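Local structure of putative P450-like enzyme (Streptomyces himastatinicus ATCC 53653, 5Z9J) at residues 34-39 against 304-309. The protein probably acts as a heme-dependent monooxygenase of the cytochrome P450 family. Sequence-based numbering, arbitrary orientation.
Sequences QLWNVY and KDQLLL. With TAM (tris(hydroxyethyl)aminomethane), chain F.
W36 NE1 gives Q306 OE1 a bent hydrogen bond of 3.2 Å; the oxygen lies in the indole plane, with the amide turned 87° to the ring. With CG beside its backbone N (chi1 -66°), Q306 lays CB and CG along the CD1–NE1 side of the ring, and a bend at chi2 (-60°) brings OE1 to the N-H. One water donates to both Q306 OE1 and Q34 O and accepts from L307 N, so the carboxamide oxygen is gripped twice. Cut back to alanine, Q306 is likely to leave the indole N-H without this acceptor and the water with one anchor fewer. Beyond Q306 the segments run parallel as neighbouring strands of the mixed sheet in this P450 fold: W36 N to L307 O and L309 N to W36 O, both 2.9 Å, then V38 N to L309 O at 3.0 Å. On the sheet face shared by W36 and L308, L308 CD1 wedges between W36 CB and V38 CG2, tightly, 3.4 Å from V38 CG2; I47 of helix 41-48 touches both L308 and V38. L35 CD2 packs against L309 CD1 at 3.7 Å. Further out, D28 and W311 hold the N37 amide beside the bound tris(hydroxyethyl)aminomethane, whose C6 lies 3.3 Å from Y39 OH.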
ATOM      1  N   GLN A  34      23.759  -0.331  -5.135  1.00 42.26           N
ATOM      2  CA  GLN A  34      23.813   0.075  -6.533  1.00 41.51           C
ATOM      3  C   GLN A  34      22.478   0.680  -6.989  1.00 36.69           C
ATOM      4  O   GLN A  34      21.914   0.281  -8.008  1.00 35.14           O
ATOM      5  CB  GLN A  34      24.192  -1.116  -7.406  1.00 44.83           C
ATOM      6  CG  GLN A  34      25.358  -0.864  -8.331  1.00 49.37           C
ATOM      7  CD  GLN A  34      26.052  -2.147  -8.729  1.00 54.03           C
ATOM      8  OE1 GLN A  34      26.007  -3.139  -8.001  1.00 55.73           O
ATOM      9  NE2 GLN A  34      26.720  -2.132  -9.875  1.00 56.71           N
ATOM     10  N   LEU A  35      22.004   1.676  -6.246  1.00 33.92           N
ATOM     11  CA  LEU A  35      20.770   2.357  -6.589  1.00 33.10           C
ATOM     12  C   LEU A  35      20.842   3.819  -6.190  1.00 34.41           C
ATOM     13  O   LEU A  35      21.707   4.214  -5.396  1.00 32.39           O
ATOM     14  CB  LEU A  35      19.552   1.688  -5.921  1.00 31.52           C
ATOM     15  CG  LEU A  35      19.502   1.412  -4.412  1.00 31.55           C
ATOM     16  CD1 LEU A  35      19.158   2.671  -3.639  1.00 30.66           C
ATOM     17  CD2 LEU A  35      18.502   0.246  -4.066  1.00 35.15           C
ATOM     18  N   TRP A  36      19.900   4.596  -6.725  1.00 33.53           N
ATOM     19  CA  TRP A  36      19.809   6.023  -6.480  1.00 34.07           C
ATOM     20  C   TRP A  36      18.597   6.280  -5.598  1.00 33.28           C
ATOM     21  O   TRP A  36      17.621   5.502  -5.637  1.00 29.28           O
ATOM     22  CB  TRP A  36      19.709   6.802  -7.805  1.00 34.38           C
ATOM     23  CG  TRP A  36      20.903   6.664  -8.736  1.00 35.47           C
ATOM     24  CD1 TRP A  36      21.187   5.616  -9.579  1.00 33.50           C
ATOM     25  CD2 TRP A  36      21.960   7.618  -8.921  1.00 35.77           C
ATOM     26  NE1 TRP A  36      22.361   5.851 -10.246  1.00 39.93           N
ATOM     27  CE2 TRP A  36      22.849   7.082  -9.876  1.00 36.30           C
ATOM     28  CE3 TRP A  36      22.239   8.876  -8.368  1.00 36.89           C
ATOM     29  CZ2 TRP A  36      24.001   7.752 -10.290  1.00 47.75           C
ATOM     30  CZ3 TRP A  36      23.389   9.544  -8.780  1.00 38.28           C
ATOM     31  CH2 TRP A  36      24.250   8.987  -9.731  1.00 39.25           C
ATOM     32  N   ASN A  37      18.712   7.313  -4.750  1.00 33.24           N
ATOM     33  CA  ASN A  37      17.681   7.790  -3.824  1.00 31.60           C
ATOM     34  C   ASN A  37      17.261   9.235  -4.104  1.00 30.92           C
ATOM     35  O   ASN A  37      18.125  10.087  -4.265  1.00 32.84           O
ATOM     36  CB  ASN A  37      18.178   7.698  -2.360  1.00 33.37           C
ATOM     37  CG  ASN A  37      18.462   6.267  -1.900  1.00 31.71           C
ATOM     38  OD1 ASN A  37      17.554   5.461  -1.829  1.00 32.75           O
ATOM     39  ND2 ASN A  37      19.710   5.961  -1.576  1.00 30.73           N
ATOM     40  N   VAL A  38      15.956   9.516  -4.144  1.00 32.87           N
ATOM     41  CA  VAL A  38      15.423  10.901  -4.231  1.00 30.17           C
ATOM     42  C   VAL A  38      14.563  11.212  -2.998  1.00 29.58           C
ATOM     43  O   VAL A  38      13.626  10.447  -2.699  1.00 28.18           O
ATOM     44  CB  VAL A  38      14.529  11.106  -5.494  1.00 36.99           C
ATOM     45  CG1 VAL A  38      14.039  12.559  -5.620  1.00 37.88           C
ATOM     46  CG2 VAL A  38      15.264  10.731  -6.720  1.00 38.74           C
ATOM     47  N   TYR A  39      14.824  12.312  -2.299  1.00 30.73           N
ATOM     48  CA  TYR A  39      14.076  12.635  -1.068  1.00 30.40           C
ATOM     49  C   TYR A  39      13.239  13.962  -1.146  1.00 37.02           C
ATOM     50  O   TYR A  39      12.417  14.246  -0.251  1.00 30.87           O
ATOM     51  CB  TYR A  39      15.024  12.743   0.120  1.00 33.10           C
ATOM     52  CG  TYR A  39      15.947  11.569   0.310  1.00 32.62           C
ATOM     53  CD1 TYR A  39      15.465  10.300   0.632  1.00 31.53           C
ATOM     54  CD2 TYR A  39      17.306  11.735   0.218  1.00 32.44           C
ATOM     55  CE1 TYR A  39      16.330   9.238   0.808  1.00 31.45           C
ATOM     56  CE2 TYR A  39      18.173  10.676   0.401  1.00 34.77           C
ATOM     57  CZ  TYR A  39      17.671   9.427   0.692  1.00 33.62           C
ATOM     58  OH  TYR A  39      18.531   8.368   0.873  1.00 36.17           O
ATOM     59  N   LYS A 304      21.201   6.273 -17.731  1.00 45.40           N
ATOM     60  CA  LYS A 304      20.290   5.299 -18.295  1.00 45.99           C
ATOM     61  C   LYS A 304      20.273   4.025 -17.448  1.00 42.34           C
ATOM     62  O   LYS A 304      21.232   3.732 -16.754  1.00 41.36           O
ATOM     63  CB  LYS A 304      20.736   4.973 -19.738  1.00 51.26           C
ATOM     64  CG  LYS A 304      19.706   4.253 -20.612  1.00 54.34           C
ATOM     65  CD  LYS A 304      20.286   3.835 -21.984  1.00 56.38           C
ATOM     66  CE  LYS A 304      21.529   2.948 -21.873  1.00 57.19           C
ATOM     67  NZ  LYS A 304      22.019   2.436 -23.192  1.00 58.81           N
ATOM     68  N   ASP A 305      19.153   3.317 -17.457  1.00 40.62           N
ATOM     69  CA  ASP A 305      19.047   1.983 -16.858  1.00 39.52           C
ATOM     70  C   ASP A 305      19.457   1.874 -15.391  1.00 38.70           C
ATOM     71  O   ASP A 305      20.114   0.911 -15.004  1.00 38.68           O
ATOM     72  CB  ASP A 305      19.887   0.994 -17.667  1.00 40.72           C
ATOM     73  CG  ASP A 305      19.500   0.965 -19.127  1.00 44.15           C
ATOM     74  OD1 ASP A 305      18.322   1.227 -19.425  1.00 44.32           O
ATOM     75  OD2 ASP A 305      20.363   0.652 -19.982  1.00 47.76           O
ATOM     76  N   GLN A 306      19.063   2.851 -14.575  1.00 36.65           N
ATOM     77  CA  GLN A 306      19.366   2.821 -13.150  1.00 34.31           C
ATOM     78  C   GLN A 306      18.101   2.635 -12.338  1.00 32.99           C
ATOM     79  O   GLN A 306      17.011   3.025 -12.772  1.00 31.45           O
ATOM     80  CB  GLN A 306      20.074   4.108 -12.705  1.00 35.60           C
ATOM     81  CG  GLN A 306      21.487   4.352 -13.271  1.00 35.27           C
ATOM     82  CD  GLN A 306      22.467   3.264 -12.917  1.00 34.84           C
ATOM     83  OE1 GLN A 306      22.760   3.048 -11.737  1.00 34.08           O
ATOM     84  NE2 GLN A 306      23.037   2.615 -13.941  1.00 35.26           N
ATOM     85  N   LEU A 307      18.236   1.980 -11.189  1.00 32.55           N
ATOM     86  CA  LEU A 307      17.135   1.840 -10.258  1.00 32.44           C
ATOM     87  C   LEU A 307      17.076   3.092  -9.371  1.00 32.76           C
ATOM     88  O   LEU A 307      18.060   3.430  -8.713  1.00 32.38           O
ATOM     89  CB  LEU A 307      17.313   0.591  -9.398  1.00 32.61           C
ATOM     90  CG  LEU A 307      16.260   0.280  -8.338  1.00 33.72           C
ATOM     91  CD1 LEU A 307      14.879   0.057  -8.982  1.00 32.02           C
ATOM     92  CD2 LEU A 307      16.649  -0.969  -7.541  1.00 34.33           C
ATOM     93  N   LEU A 308      15.926   3.753  -9.367  1.00 33.23           N
ATOM     94  CA  LEU A 308      15.698   4.940  -8.561  1.00 35.05           C
ATOM     95  C   LEU A 308      14.551   4.734  -7.580  1.00 34.29           C
ATOM     96  O   LEU A 308      13.406   4.391  -7.972  1.00 34.16           O
ATOM     97  CB  LEU A 308      15.456   6.157  -9.465  1.00 38.03           C
ATOM     98  CG  LEU A 308      15.213   7.517  -8.801  1.00 39.11           C
ATOM     99  CD1 LEU A 308      16.491   7.974  -8.207  1.00 41.19           C
ATOM    100  CD2 LEU A 308      14.769   8.545  -9.849  1.00 39.24           C
ATOM    101  N   LEU A 309      14.892   4.910  -6.303  1.00 33.25           N
ATOM    102  CA  LEU A 309      13.946   4.865  -5.207  1.00 30.96           C
ATOM    103  C   LEU A 309      13.453   6.256  -4.906  1.00 29.12           C
ATOM    104  O   LEU A 309      14.210   7.117  -4.465  1.00 28.43           O
ATOM    105  CB  LEU A 309      14.580   4.271  -3.961  1.00 34.85           C
ATOM    106  CG  LEU A 309      15.034   2.828  -4.215  1.00 39.55           C
ATOM    107  CD1 LEU A 309      15.506   2.146  -2.936  1.00 41.66           C
ATOM    108  CD2 LEU A 309      13.971   2.014  -4.947  1.00 40.27           C
TER
HETATM  109  C   TAM F 402      18.338   4.369   2.330  1.00 34.58           C
HETATM  110  C1  TAM F 402      19.461   5.475   2.466  1.00 48.37           C
HETATM  111  C2  TAM F 402      18.046   3.673   3.670  1.00 36.79           C
HETATM  112  C3  TAM F 402      17.040   5.013   1.764  1.00 56.31           C
HETATM  113  C4  TAM F 402      19.604   5.986   3.904  1.00 49.57           C
HETATM  114  C5  TAM F 402      16.970   2.622   3.438  1.00 37.06           C
HETATM  115  C6  TAM F 402      16.576   6.286   2.508  1.00 47.28           C
HETATM  116  N   TAM F 402      18.756   3.350   1.371  1.00 35.01           N
HETATM  117  O4  TAM F 402      20.604   5.256   4.590  1.00 51.33           O
HETATM  118  O5  TAM F 402      17.195   2.066   2.131  1.00 38.90           O
HETATM  119  O6  TAM F 402      16.118   5.927   3.794  1.00 47.58           O
HETATM  120  O   HOH W   1      21.152   1.199 -10.500  1.00 41.80           O